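PDB 3P94: GDSL-like Lipase, which is probably a serine hydrolase of the SGNH clan that cleaves ester bonds, possibly those of lysophospholipids. Local coordinates for residues A[10-15]-A[50-55]; A[87-92]-A[132-137]; A[157-162]-A[193-198]. One frame throughout, in Å; residues are numbered along the deposited sequence.

Contact 1. Residues A[10-15]-A[50-55]; sequences GRYAEA and VDRGIS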
ATOM      1  N   GLY A  10      15.106 -10.213   1.497  1.00 15.93           N
ATOM      2  CA  GLY A  10      16.143 -10.212   0.469  1.00 16.50           C
ATOM      3  C   GLY A  10      15.887  -9.289  -0.707  1.00 20.74           C
ATOM      4  O   GLY A  10      16.830  -8.911  -1.396  1.00 21.01           O
ATOM      5  N   ARG A  11      14.620  -8.904  -0.951  1.00 16.88           N
ATOM      6  CA  ARG A  11      14.283  -8.021  -2.070  1.00 15.97           C
ATOM      7  C   ARG A  11      14.959  -6.638  -1.941  1.00 19.67           C
ATOM      8  O   ARG A  11      15.551  -6.161  -2.921  1.00 19.30           O
ATOM      9  CB  ARG A  11      12.760  -7.869  -2.218  1.00 13.72           C
ATOM     10  CG  ARG A  11      12.295  -6.793  -3.239  1.00 18.93           C
ATOM     11  CD  ARG A  11      12.464  -7.183  -4.710  1.00 25.12           C
ATOM     12  NE  ARG A  11      12.140  -6.061  -5.590  1.00 26.19           N
ATOM     13  CZ  ARG A  11      10.916  -5.779  -6.027  1.00 37.55           C
ATOM     14  NH1 ARG A  11       9.892  -6.561  -5.704  1.00 17.06           N
ATOM     15  NH2 ARG A  11      10.710  -4.729  -6.808  1.00 25.24           N
ATOM     16  N   TYR A  12      14.888  -6.006  -0.756  1.00 14.72           N
ATOM     17  CA  TYR A  12      15.473  -4.667  -0.591  1.00 14.65           C
ATOM     18  C   TYR A  12      16.615  -4.574   0.426  1.00 19.19           C
ATOM     19  O   TYR A  12      17.083  -3.461   0.687  1.00 18.11           O
ATOM     20  CB  TYR A  12      14.385  -3.679  -0.186  1.00 14.62           C
ATOM     21  CG  TYR A  12      13.360  -3.434  -1.275  1.00 14.58           C
ATOM     22  CD1 TYR A  12      13.708  -2.770  -2.449  1.00 15.92           C
ATOM     23  CD2 TYR A  12      12.028  -3.789  -1.095  1.00 13.77           C
ATOM     24  CE1 TYR A  12      12.765  -2.501  -3.434  1.00 15.96           C
ATOM     25  CE2 TYR A  12      11.071  -3.510  -2.065  1.00 14.20           C
ATOM     26  CZ  TYR A  12      11.448  -2.882  -3.239  1.00 20.00           C
ATOM     27  OH  TYR A  12      10.515  -2.604  -4.195  1.00 16.58           O
ATOM     28  N   ALA A  13      17.080  -5.712   0.987  1.00 17.47           N
ATOM     29  CA  ALA A  13      18.165  -5.712   1.983  1.00 18.17           C
ATOM     30  C   ALA A  13      19.398  -4.911   1.489  1.00 22.78           C
ATOM     31  O   ALA A  13      19.918  -4.079   2.225  1.00 22.35           O
ATOM     32  CB  ALA A  13      18.569  -7.139   2.320  1.00 19.10           C
ATOM     33  N   GLU A  14      19.812  -5.123   0.224  1.00 19.66           N
ATOM     34  CA  GLU A  14      20.963  -4.451  -0.377  1.00 20.54           C
ATOM     35  C   GLU A  14      20.669  -2.986  -0.676  1.00 23.37           C
ATOM     36  O   GLU A  14      21.497  -2.126  -0.357  1.00 24.09           O
ATOM     37  CB  GLU A  14      21.434  -5.189  -1.646  1.00 22.35           C
ATOM     38  CG  GLU A  14      22.168  -6.486  -1.352  1.00 32.24           C
ATOM     39  CD  GLU A  14      23.384  -6.372  -0.447  1.00 54.76           C
ATOM     40  OE1 GLU A  14      24.191  -5.432  -0.626  1.00 45.33           O
ATOM     41  OE2 GLU A  14      23.521  -7.229   0.455  1.00 58.85           O
ATOM     42  N   ALA A  15      19.498  -2.700  -1.274  1.00 19.20           N
ATOM     43  CA  ALA A  15      19.052  -1.346  -1.603  1.00 18.97           C
ATOM     44  C   ALA A  15      19.007  -0.442  -0.360  1.00 23.61           C
ATOM     45  O   ALA A  15      19.383   0.725  -0.453  1.00 24.27           O
ATOM     46  CB  ALA A  15      17.691  -1.396  -2.254  1.00 19.17           C
ATOM     47  N   VAL A  50      11.052   6.692  -1.258  1.00 16.53           N
ATOM     48  CA  VAL A  50      11.695   5.379  -1.241  1.00 15.69           C
ATOM     49  C   VAL A  50      10.617   4.348  -1.577  1.00 19.05           C
ATOM     50  O   VAL A  50       9.632   4.243  -0.854  1.00 20.07           O
ATOM     51  CB  VAL A  50      12.411   5.085   0.106  1.00 19.17           C
ATOM     52  CG1 VAL A  50      12.985   3.675   0.130  1.00 19.63           C
ATOM     53  CG2 VAL A  50      13.506   6.103   0.379  1.00 19.90           C
ATOM     54  N   ASP A  51      10.799   3.610  -2.676  1.00 13.95           N
ATOM     55  CA  ASP A  51       9.840   2.605  -3.142  1.00 13.53           C
ATOM     56  C   ASP A  51      10.148   1.256  -2.483  1.00 15.68           C
ATOM     57  O   ASP A  51      11.216   0.684  -2.696  1.00 15.41           O
ATOM     58  CB  ASP A  51       9.894   2.527  -4.689  1.00 15.38           C
ATOM     59  CG  ASP A  51       9.176   1.361  -5.357  1.00 22.23           C
ATOM     60  OD1 ASP A  51       8.281   0.743  -4.701  1.00 21.25           O
ATOM     61  OD2 ASP A  51       9.473   1.089  -6.550  1.00 20.99           O
ATOM     62  N   ARG A  52       9.216   0.764  -1.668  1.00 13.36           N
ATOM     63  CA  ARG A  52       9.384  -0.514  -0.983  1.00 12.27           C
ATOM     64  C   ARG A  52       8.174  -1.438  -1.225  1.00 15.62           C
ATOM     65  O   ARG A  52       7.825  -2.256  -0.372  1.00 15.40           O
ATOM     66  CB  ARG A  52       9.673  -0.302   0.524  1.00 13.42           C
ATOM     67  CG  ARG A  52      11.082   0.269   0.830  1.00 16.87           C
ATOM     68  CD  ARG A  52      12.184  -0.714   0.418  1.00 17.70           C
ATOM     69  NE  ARG A  52      13.547  -0.221   0.613  1.00 18.25           N
ATOM     70  CZ  ARG A  52      14.274   0.373  -0.328  1.00 24.91           C
ATOM     71  NH1 ARG A  52      13.766   0.594  -1.531  1.00 12.79           N
ATOM     72  NH2 ARG A  52      15.512   0.762  -0.069  1.00 15.66           N
ATOM     73  N   GLY A  53       7.590  -1.345  -2.424  1.00 13.41           N
ATOM     74  CA  GLY A  53       6.488  -2.214  -2.827  1.00 12.62           C
ATOM     75  C   GLY A  53       6.996  -3.580  -3.252  1.00 14.23           C
ATOM     76  O   GLY A  53       8.060  -3.667  -3.865  1.00 15.61           O
ATOM     77  N   ILE A  54       6.290  -4.659  -2.885  1.00  9.79           N
ATOM     78  CA  ILE A  54       6.671  -6.028  -3.290  1.00  9.79           C
ATOM     79  C   ILE A  54       5.435  -6.762  -3.794  1.00 16.20           C
ATOM     80  O   ILE A  54       4.492  -6.992  -3.020  1.00 13.58           O
ATOM     81  CB  ILE A  54       7.400  -6.853  -2.190  1.00 11.93           C
ATOM     82  CG1 ILE A  54       8.758  -6.217  -1.812  1.00 11.02           C
ATOM     83  CG2 ILE A  54       7.638  -8.304  -2.692  1.00 12.78           C
ATOM     84  CD1 ILE A  54       9.573  -6.967  -0.724  1.00 11.11           C
ATOM     85  N   SER A  55       5.466  -7.174  -5.082  1.00 12.68           N
ATOM     86  CA  SER A  55       4.371  -7.898  -5.719  1.00 13.24           C
ATOM     87  C   SER A  55       3.884  -9.097  -4.899  1.00 18.77           C
ATOM     88  O   SER A  55       4.699  -9.831  -4.352  1.00 17.02           O
ATOM     89  CB  SER A  55       4.788  -8.382  -7.099  1.00 17.05           C
ATOM     90  OG  SER A  55       4.986  -7.270  -7.953  1.00 29.46           O
TER
HETATM   91  O   HOH W   1      10.585  -1.433  -6.695  1.00 38.21           O
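Strand 49-53, an outermost strand of the central sheet, is met near its C-terminal end by Y12, whose ring lies flat against the slanting R52 side chain and brings its hydroxyl to the backbone of G53. Y12 OH donates to G53 O at 2.7 Å, tilted 18° from the carbonyl plane, and that oxygen lies at the ring edge, near its plane. A water donates to the same phenol oxygen and also to D51 OD2, so the hydroxyl both gives and takes a bond. Over one ring face comes R52: its CD is 3.6 Å from the centroid of the Y12 ring, a CH-pi contact. The guanidinium then continues as a flat stack, planes 11° apart and centres 4.4 Å from each other. A bend at chi2 (-65°) lets the arginine double over the tyrosine this way. V50 CG1 presses on the other side of the guanidinium, while R52 NH1 donates to D51 O at 2.8 Å and NE bonds N16 OD1, which together fix its rotation. In this flavodoxin-like fold the contact ties the N-terminal segment, ahead of the first strand, to the side of the parallel sheet. The opposite ring face of Y12 carries R11 CG, and I54 CG1 reaches Y12 CE2 at 3.6 Å. A leucine in place of Y12 would probably leave G53 O without its phenol donor and R52 without the flat surface it stacks on. I54 also runs alongside R11 in the opposite direction, its CD1 3.6 Å from R11 CB, while the R11 tip forms a salt bridge with D34. D51 OD1 accepts from G53 N at 3.2 Å, closing an Asx turn beside the phenol.

Contact 2. Residues A[87-92]-A[132-137]; sequences IAHNNG and PGMQPA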
ATOM      1  N   ILE A  87      -7.337  -9.943   0.736  1.00 16.68           N
ATOM      2  CA  ILE A  87      -8.709 -10.189   0.245  1.00 17.36           C
ATOM      3  C   ILE A  87      -8.653 -11.321  -0.807  1.00 20.23           C
ATOM      4  O   ILE A  87      -9.548 -12.168  -0.850  1.00 19.20           O
ATOM      5  CB  ILE A  87      -9.374  -8.866  -0.280  1.00 19.67           C
ATOM      6  CG1 ILE A  87      -9.569  -7.863   0.894  1.00 19.20           C
ATOM      7  CG2 ILE A  87     -10.734  -9.138  -0.981  1.00 20.44           C
ATOM      8  CD1 ILE A  87      -9.989  -6.416   0.513  1.00 20.25           C
ATOM      9  N   ALA A  88      -7.559 -11.385  -1.581  1.00 17.89           N
ATOM     10  CA  ALA A  88      -7.354 -12.447  -2.580  1.00 18.57           C
ATOM     11  C   ALA A  88      -6.825 -13.761  -1.938  1.00 24.78           C
ATOM     12  O   ALA A  88      -6.687 -14.769  -2.644  1.00 26.85           O
ATOM     13  CB  ALA A  88      -6.396 -11.964  -3.653  1.00 18.43           C
ATOM     14  N   HIS A  89      -6.540 -13.743  -0.614  1.00 19.20           N
ATOM     15  CA  HIS A  89      -6.005 -14.863   0.179  1.00 19.27           C
ATOM     16  C   HIS A  89      -4.640 -15.345  -0.349  1.00 22.61           C
ATOM     17  O   HIS A  89      -4.387 -16.557  -0.375  1.00 22.97           O
ATOM     18  CB  HIS A  89      -6.980 -16.053   0.246  1.00 21.40           C
ATOM     19  CG  HIS A  89      -8.278 -15.808   0.946  1.00 25.27           C
ATOM     20  ND1 HIS A  89      -8.528 -14.663   1.697  1.00 26.69           N
ATOM     21  CD2 HIS A  89      -9.369 -16.592   0.971  1.00 27.47           C
ATOM     22  CE1 HIS A  89      -9.768 -14.793   2.134  1.00 26.56           C
ATOM     23  NE2 HIS A  89     -10.312 -15.925   1.706  1.00 27.71           N
ATOM     24  N   ASN A  90      -3.753 -14.408  -0.742  1.00 18.05           N
ATOM     25  CA  ASN A  90      -2.417 -14.766  -1.247  1.00 17.95           C
ATOM     26  C   ASN A  90      -1.587 -15.520  -0.202  1.00 21.50           C
ATOM     27  O   ASN A  90      -0.787 -16.378  -0.569  1.00 21.37           O
ATOM     28  CB  ASN A  90      -1.648 -13.530  -1.714  1.00 18.54           C
ATOM     29  CG  ASN A  90      -2.010 -13.071  -3.100  1.00 33.73           C
ATOM     30  OD1 ASN A  90      -3.064 -13.402  -3.639  1.00 23.29           O
ATOM     31  ND2 ASN A  90      -1.151 -12.271  -3.693  1.00 24.14           N
ATOM     32  N   ASN A  91      -1.767 -15.187   1.089  1.00 17.28           N
ATOM     33  CA  ASN A  91      -1.054 -15.855   2.177  1.00 17.17           C
ATOM     34  C   ASN A  91      -2.028 -16.764   2.952  1.00 21.73           C
ATOM     35  O   ASN A  91      -1.851 -17.018   4.150  1.00 20.04           O
ATOM     36  CB  ASN A  91      -0.359 -14.833   3.108  1.00 16.67           C
ATOM     37  CG  ASN A  91       0.615 -15.490   4.060  1.00 24.92           C
ATOM     38  OD1 ASN A  91       1.461 -16.283   3.662  1.00 17.04           O
ATOM     39  ND2 ASN A  91       0.448 -15.261   5.350  1.00 16.52           N
ATOM     40  N   GLY A  92      -3.034 -17.271   2.239  1.00 20.12           N
ATOM     41  CA  GLY A  92      -4.054 -18.138   2.812  1.00 19.79           C
ATOM     42  C   GLY A  92      -5.244 -17.352   3.320  1.00 21.68           C
ATOM     43  O   GLY A  92      -5.264 -16.127   3.211  1.00 19.27           O
ATOM     44  N   PRO A 132     -10.341 -16.230  -9.365  1.00 38.08           N
ATOM     45  CA  PRO A 132     -11.756 -15.936  -9.675  1.00 38.43           C
ATOM     46  C   PRO A 132     -12.778 -16.282  -8.583  1.00 42.67           C
ATOM     47  O   PRO A 132     -12.531 -17.135  -7.731  1.00 43.25           O
ATOM     48  CB  PRO A 132     -12.019 -16.783 -10.927  1.00 41.08           C
ATOM     49  CG  PRO A 132     -10.995 -17.859 -10.883  1.00 45.38           C
ATOM     50  CD  PRO A 132      -9.778 -17.202 -10.327  1.00 40.09           C
ATOM     51  N   GLY A 133     -13.927 -15.609  -8.655  1.00 38.58           N
ATOM     52  CA  GLY A 133     -15.084 -15.785  -7.778  1.00 38.59           C
ATOM     53  C   GLY A 133     -14.922 -15.366  -6.334  1.00 40.17           C
ATOM     54  O   GLY A 133     -15.631 -15.884  -5.473  1.00 39.87           O
HETATM   55  N   MSE A 134     -13.993 -14.475  -6.016  1.00 35.24           N
HETATM   56  CA  MSE A 134     -13.811 -13.972  -4.634  1.00 34.36           C
HETATM   57  C   MSE A 134     -14.650 -12.750  -4.251  1.00 32.56           C
HETATM   58  O   MSE A 134     -14.583 -12.352  -3.124  1.00 31.60           O
HETATM   59  CB  MSE A 134     -12.351 -13.632  -4.323  1.00 36.58           C
HETATM   60  CG  MSE A 134     -11.407 -14.646  -4.844  1.00 45.23           C
HETATM   61 SE   MSE A 134     -10.229 -15.278  -3.516  0.75 54.40          SE
HETATM   62  CE  MSE A 134     -11.422 -15.765  -2.237  1.00 50.84           C
ATOM     63  N   GLN A 135     -15.367 -12.182  -5.207  1.00 25.31           N
ATOM     64  CA  GLN A 135     -16.241 -11.019  -5.006  1.00 25.06           C
ATOM     65  C   GLN A 135     -15.579  -9.933  -4.089  1.00 25.64           C
ATOM     66  O   GLN A 135     -16.077  -9.636  -3.002  1.00 26.00           O
ATOM     67  CB  GLN A 135     -17.596 -11.482  -4.453  1.00 27.66           C
ATOM     68  CG  GLN A 135     -18.243 -12.521  -5.365  1.00 44.23           C
ATOM     69  CD  GLN A 135     -19.702 -12.660  -5.107  1.00 68.30           C
ATOM     70  OE1 GLN A 135     -20.139 -13.530  -4.351  1.00 67.82           O
ATOM     71  NE2 GLN A 135     -20.496 -11.833  -5.763  1.00 58.46           N
ATOM     72  N   PRO A 136     -14.441  -9.343  -4.516  1.00 20.62           N
ATOM     73  CA  PRO A 136     -13.730  -8.404  -3.624  1.00 19.66           C
ATOM     74  C   PRO A 136     -14.324  -7.007  -3.425  1.00 23.40           C
ATOM     75  O   PRO A 136     -13.939  -6.366  -2.440  1.00 21.38           O
ATOM     76  CB  PRO A 136     -12.375  -8.238  -4.307  1.00 20.36           C
ATOM     77  CG  PRO A 136     -12.640  -8.511  -5.753  1.00 24.48           C
ATOM     78  CD  PRO A 136     -13.664  -9.598  -5.751  1.00 20.61           C
ATOM     79  N   ALA A 137     -15.197  -6.513  -4.345  1.00 21.18           N
ATOM     80  CA  ALA A 137     -15.716  -5.131  -4.340  1.00 21.09           C
ATOM     81  C   ALA A 137     -16.187  -4.625  -2.966  1.00 26.29           C
ATOM     82  O   ALA A 137     -15.701  -3.585  -2.517  1.00 26.85           O
ATOM     83  CB  ALA A 137     -16.826  -4.958  -5.363  1.00 22.37           C
TER
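M134, built as selenomethionine, lays its end across H89 and the backbone just before it, where helix 84-87 finishes in a Schellman motif. H89 is the residue that leaves the helix with positive phi (60°). The helix follows strand 75-81 and starts within the sequence GIND, which matches the Gly-X-Asn-Asp block of SGNH hydrolases. The two side chains cross at a slant rather than stacking. SE stands 5.1 Å from the centroid of the H89 ring, an oblique sulfur-aromatic type of approach with selenium in sulfur's place, and the methyl CE goes on to meet H89 CD2 at 3.9 Å. Bends at chi2 (-127°) and chi3 (53°) curl the M134 chain so that the methyl turns to the imidazole. On its way the selenium passes A88 O, 3.7 Å from SE. That carbonyl already has a polar partner, R131 NE, and R131 NH2 donates to N90 OD1, so one arginine holds both residues. The imidazole is steadied from within its own helix end, since ND1 bonds to D86 O. I87 and P136 make the second half of the contact and meet at about a right angle, with the CG2 branch of I87 3.8 Å from P136 CB. Behind them I87 also packs on K139 and V140 of helix 137-153, and F128 touches both A88 and P136. The contact thus joins the loop after helix 84-87, downstream of strand 75-81, to the loop between the neighbouring strand 116-120 and helix 137-153, through van der Waals packing with no hydrogen bond between the segments. From H89 to G92 the chain folds back in a type I beta turn, closed by G92 N donating to H89 O at 3.0 Å.

Contact 3. Residues A[157-162]-A[193-198]; sequences TYVDYH and KIVLEA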
ATOM      1  N   THR A 157      -3.494  10.911   8.116  1.00 19.72           N
ATOM      2  CA  THR A 157      -3.983  11.321   6.798  1.00 18.98           C
ATOM      3  C   THR A 157      -4.536  10.087   6.053  1.00 22.18           C
ATOM      4  O   THR A 157      -3.895   9.030   6.060  1.00 19.82           O
ATOM      5  CB  THR A 157      -2.837  11.998   6.008  1.00 28.39           C
ATOM      6  OG1 THR A 157      -2.424  13.168   6.710  1.00 32.08           O
ATOM      7  CG2 THR A 157      -3.237  12.369   4.577  1.00 26.30           C
ATOM      8  N   TYR A 158      -5.722  10.229   5.420  1.00 17.99           N
ATOM      9  CA  TYR A 158      -6.330   9.163   4.618  1.00 17.75           C
ATOM     10  C   TYR A 158      -6.336   9.601   3.149  1.00 22.27           C
ATOM     11  O   TYR A 158      -6.818  10.688   2.830  1.00 23.89           O
ATOM     12  CB  TYR A 158      -7.747   8.822   5.118  1.00 19.60           C
ATOM     13  CG  TYR A 158      -8.444   7.721   4.337  1.00 22.07           C
ATOM     14  CD1 TYR A 158      -8.109   6.382   4.529  1.00 24.00           C
ATOM     15  CD2 TYR A 158      -9.482   8.015   3.451  1.00 22.82           C
ATOM     16  CE1 TYR A 158      -8.762   5.365   3.829  1.00 24.54           C
ATOM     17  CE2 TYR A 158     -10.153   7.008   2.759  1.00 23.56           C
ATOM     18  CZ  TYR A 158      -9.793   5.685   2.954  1.00 29.27           C
ATOM     19  OH  TYR A 158     -10.469   4.694   2.287  1.00 27.51           O
ATOM     20  N   VAL A 159      -5.750   8.781   2.272  1.00 17.66           N
ATOM     21  CA  VAL A 159      -5.646   9.051   0.837  1.00 16.63           C
ATOM     22  C   VAL A 159      -6.752   8.261   0.147  1.00 19.28           C
ATOM     23  O   VAL A 159      -6.685   7.026   0.087  1.00 16.49           O
ATOM     24  CB  VAL A 159      -4.223   8.704   0.304  1.00 19.78           C
ATOM     25  CG1 VAL A 159      -4.137   8.834  -1.207  1.00 19.51           C
ATOM     26  CG2 VAL A 159      -3.165   9.572   0.964  1.00 19.59           C
ATOM     27  N   ASP A 160      -7.775   8.968  -0.359  1.00 16.59           N
ATOM     28  CA  ASP A 160      -8.911   8.309  -0.983  1.00 16.48           C
ATOM     29  C   ASP A 160      -8.741   8.132  -2.505  1.00 20.28           C
ATOM     30  O   ASP A 160      -9.389   8.812  -3.324  1.00 19.96           O
ATOM     31  CB  ASP A 160     -10.221   9.037  -0.652  1.00 18.97           C
ATOM     32  CG  ASP A 160     -11.490   8.243  -0.937  1.00 22.86           C
ATOM     33  OD1 ASP A 160     -11.382   7.078  -1.385  1.00 23.57           O
ATOM     34  OD2 ASP A 160     -12.583   8.771  -0.683  1.00 23.79           O
ATOM     35  N   TYR A 161      -7.934   7.132  -2.875  1.00 15.69           N
ATOM     36  CA  TYR A 161      -7.788   6.744  -4.277  1.00 15.55           C
ATOM     37  C   TYR A 161      -9.093   6.162  -4.811  1.00 19.02           C
ATOM     38  O   TYR A 161      -9.449   6.397  -5.965  1.00 18.36           O
ATOM     39  CB  TYR A 161      -6.719   5.647  -4.429  1.00 15.89           C
ATOM     40  CG  TYR A 161      -5.287   5.993  -4.100  1.00 16.23           C
ATOM     41  CD1 TYR A 161      -4.726   7.193  -4.522  1.00 17.96           C
ATOM     42  CD2 TYR A 161      -4.443   5.050  -3.521  1.00 16.96           C
ATOM     43  CE1 TYR A 161      -3.378   7.476  -4.305  1.00 18.26           C
ATOM     44  CE2 TYR A 161      -3.095   5.317  -3.307  1.00 17.91           C
ATOM     45  CZ  TYR A 161      -2.565   6.530  -3.704  1.00 22.17           C
ATOM     46  OH  TYR A 161      -1.239   6.786  -3.488  1.00 23.54           O
ATOM     47  N   HIS A 162      -9.756   5.335  -3.975  1.00 15.07           N
ATOM     48  CA  HIS A 162     -10.956   4.551  -4.290  1.00 15.02           C
ATOM     49  C   HIS A 162     -12.097   5.400  -4.871  1.00 21.18           C
ATOM     50  O   HIS A 162     -12.597   5.053  -5.942  1.00 21.89           O
ATOM     51  CB  HIS A 162     -11.437   3.774  -3.038  1.00 15.54           C
ATOM     52  CG  HIS A 162     -12.466   2.722  -3.345  1.00 18.97           C
ATOM     53  ND1 HIS A 162     -13.787   3.052  -3.598  1.00 20.71           N
ATOM     54  CD2 HIS A 162     -12.329   1.376  -3.436  1.00 19.73           C
ATOM     55  CE1 HIS A 162     -14.407   1.905  -3.843  1.00 19.73           C
ATOM     56  NE2 HIS A 162     -13.577   0.869  -3.749  1.00 19.43           N
ATOM     57  N   LYS A 193      -1.351  12.587  -8.230  1.00 17.80           N
ATOM     58  CA  LYS A 193      -1.924  13.887  -7.886  1.00 19.07           C
ATOM     59  C   LYS A 193      -2.479  13.889  -6.462  1.00 24.03           C
ATOM     60  O   LYS A 193      -2.165  14.796  -5.700  1.00 23.79           O
ATOM     61  CB  LYS A 193      -3.014  14.282  -8.907  1.00 21.82           C
ATOM     62  CG  LYS A 193      -3.549  15.696  -8.727  1.00 32.06           C
ATOM     63  CD  LYS A 193      -4.599  16.019  -9.760  1.00 43.60           C
ATOM     64  N   ILE A 194      -3.249  12.852  -6.090  1.00 21.84           N
ATOM     65  CA  ILE A 194      -3.886  12.731  -4.775  1.00 21.69           C
ATOM     66  C   ILE A 194      -2.846  12.509  -3.651  1.00 24.16           C
ATOM     67  O   ILE A 194      -2.925  13.172  -2.615  1.00 23.78           O
ATOM     68  CB  ILE A 194      -4.948  11.590  -4.803  1.00 24.96           C
ATOM     69  CG1 ILE A 194      -6.067  11.912  -5.821  1.00 26.01           C
ATOM     70  CG2 ILE A 194      -5.545  11.338  -3.397  1.00 26.22           C
ATOM     71  CD1 ILE A 194      -6.865  10.732  -6.236  1.00 31.21           C
ATOM     72  N   VAL A 195      -1.887  11.585  -3.850  1.00 18.19           N
ATOM     73  CA  VAL A 195      -0.896  11.274  -2.814  1.00 17.18           C
ATOM     74  C   VAL A 195       0.096  12.435  -2.626  1.00 21.13           C
ATOM     75  O   VAL A 195       0.511  12.675  -1.495  1.00 20.45           O
ATOM     76  CB  VAL A 195      -0.191   9.904  -3.042  1.00 20.02           C
ATOM     77  CG1 VAL A 195       0.878   9.953  -4.145  1.00 20.15           C
ATOM     78  CG2 VAL A 195       0.381   9.350  -1.743  1.00 19.44           C
ATOM     79  N   LEU A 196       0.449  13.171  -3.705  1.00 18.52           N
ATOM     80  CA  LEU A 196       1.367  14.306  -3.569  1.00 19.42           C
ATOM     81  C   LEU A 196       0.740  15.408  -2.711  1.00 25.54           C
ATOM     82  O   LEU A 196       1.430  15.990  -1.882  1.00 24.89           O
ATOM     83  CB  LEU A 196       1.799  14.879  -4.924  1.00 19.75           C
ATOM     84  CG  LEU A 196       2.864  14.087  -5.709  1.00 23.64           C
ATOM     85  CD1 LEU A 196       3.080  14.713  -7.060  1.00 24.68           C
ATOM     86  CD2 LEU A 196       4.188  13.992  -4.947  1.00 25.47           C
ATOM     87  N   GLU A 197      -0.565  15.661  -2.894  1.00 23.55           N
ATOM     88  CA  GLU A 197      -1.318  16.668  -2.131  1.00 25.08           C
ATOM     89  C   GLU A 197      -1.392  16.245  -0.650  1.00 28.64           C
ATOM     90  O   GLU A 197      -1.194  17.081   0.223  1.00 28.93           O
ATOM     91  CB  GLU A 197      -2.724  16.833  -2.732  1.00 27.07           C
ATOM     92  CG  GLU A 197      -3.404  18.153  -2.412  1.00 41.46           C
ATOM     93  CD  GLU A 197      -4.682  18.428  -3.184  1.00 68.41           C
ATOM     94  OE1 GLU A 197      -4.805  17.954  -4.339  1.00 55.27           O
ATOM     95  OE2 GLU A 197      -5.554  19.147  -2.644  1.00 66.54           O
ATOM     96  N   ALA A 198      -1.629  14.945  -0.381  1.00 25.39           N
ATOM     97  CA  ALA A 198      -1.686  14.403   0.982  1.00 24.62           C
ATOM     98  C   ALA A 198      -0.320  14.486   1.687  1.00 28.27           C
ATOM     99  O   ALA A 198      -0.266  14.899   2.841  1.00 27.23           O
ATOM    100  CB  ALA A 198      -2.165  12.966   0.951  1.00 24.18           C
TER
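V159 points its side chain from strand 157-159 into the flank of helix 185-202, where I194, V195 and A198 receive it. From CB the side chain forks. CG1, anti to the backbone N (chi1 174°), goes to I194 CG2 at 3.6 Å, and also sits over one face of the Y161 ring, toward its rim. CG2 takes the other direction, to A198 CB at 3.5 Å, with V195 CG2 more distant, 4.5 Å from V159 CG2. The small A198 is consistent with this close approach of the helix, and its CB is also met by T157 CG2 at 3.8 Å. In the flavodoxin-like α/β fold this is a helix lying antiparallel on an outermost strand: the two short axes run at 171° and approach to 8.9 Å. Y158, between T157 and V159, turns the other way, onto N144 and K148 of helix 137-153, so this strand is sandwiched between two helices. Farther along, Y161 sets its ring at a slant to V195, and its hydroxyl touches carbon: Y161 OH lies 3.3 Å from V195 CB and 3.5 Å from V195 CG2. The Y161 side chain also touches C120 on the adjacent strand 116-120 and L81 on strand 75-81. T157 sends its hydroxyl past the helix flank to T202 OG1, one turn beyond A198. At the strand's far end D160 is the N-cap of helix 161-165, its side chain capping a backbone N, and its OD2 also bonds S163 OG.

Overall arrangement
Contacts 1 and 3 sit at the two outermost strands of the same parallel sheet, on opposite sides of the chain's centre, with centres 22 Å apart and nearest atoms about 11 Å apart. Contact 2 lies away from both, its centre 24 Å from that of contact 1 and 25 Å from that of contact 3, although nearest atoms come within about 6 Å and 5 Å. None touches another. The probable catalytic triad is S31, H182 and D179. S55, in segment 50-55, touches S31; along the chain, segment 87-92 follows the GIND sequence and helix 185-202 of contact 3 begins shortly after H182.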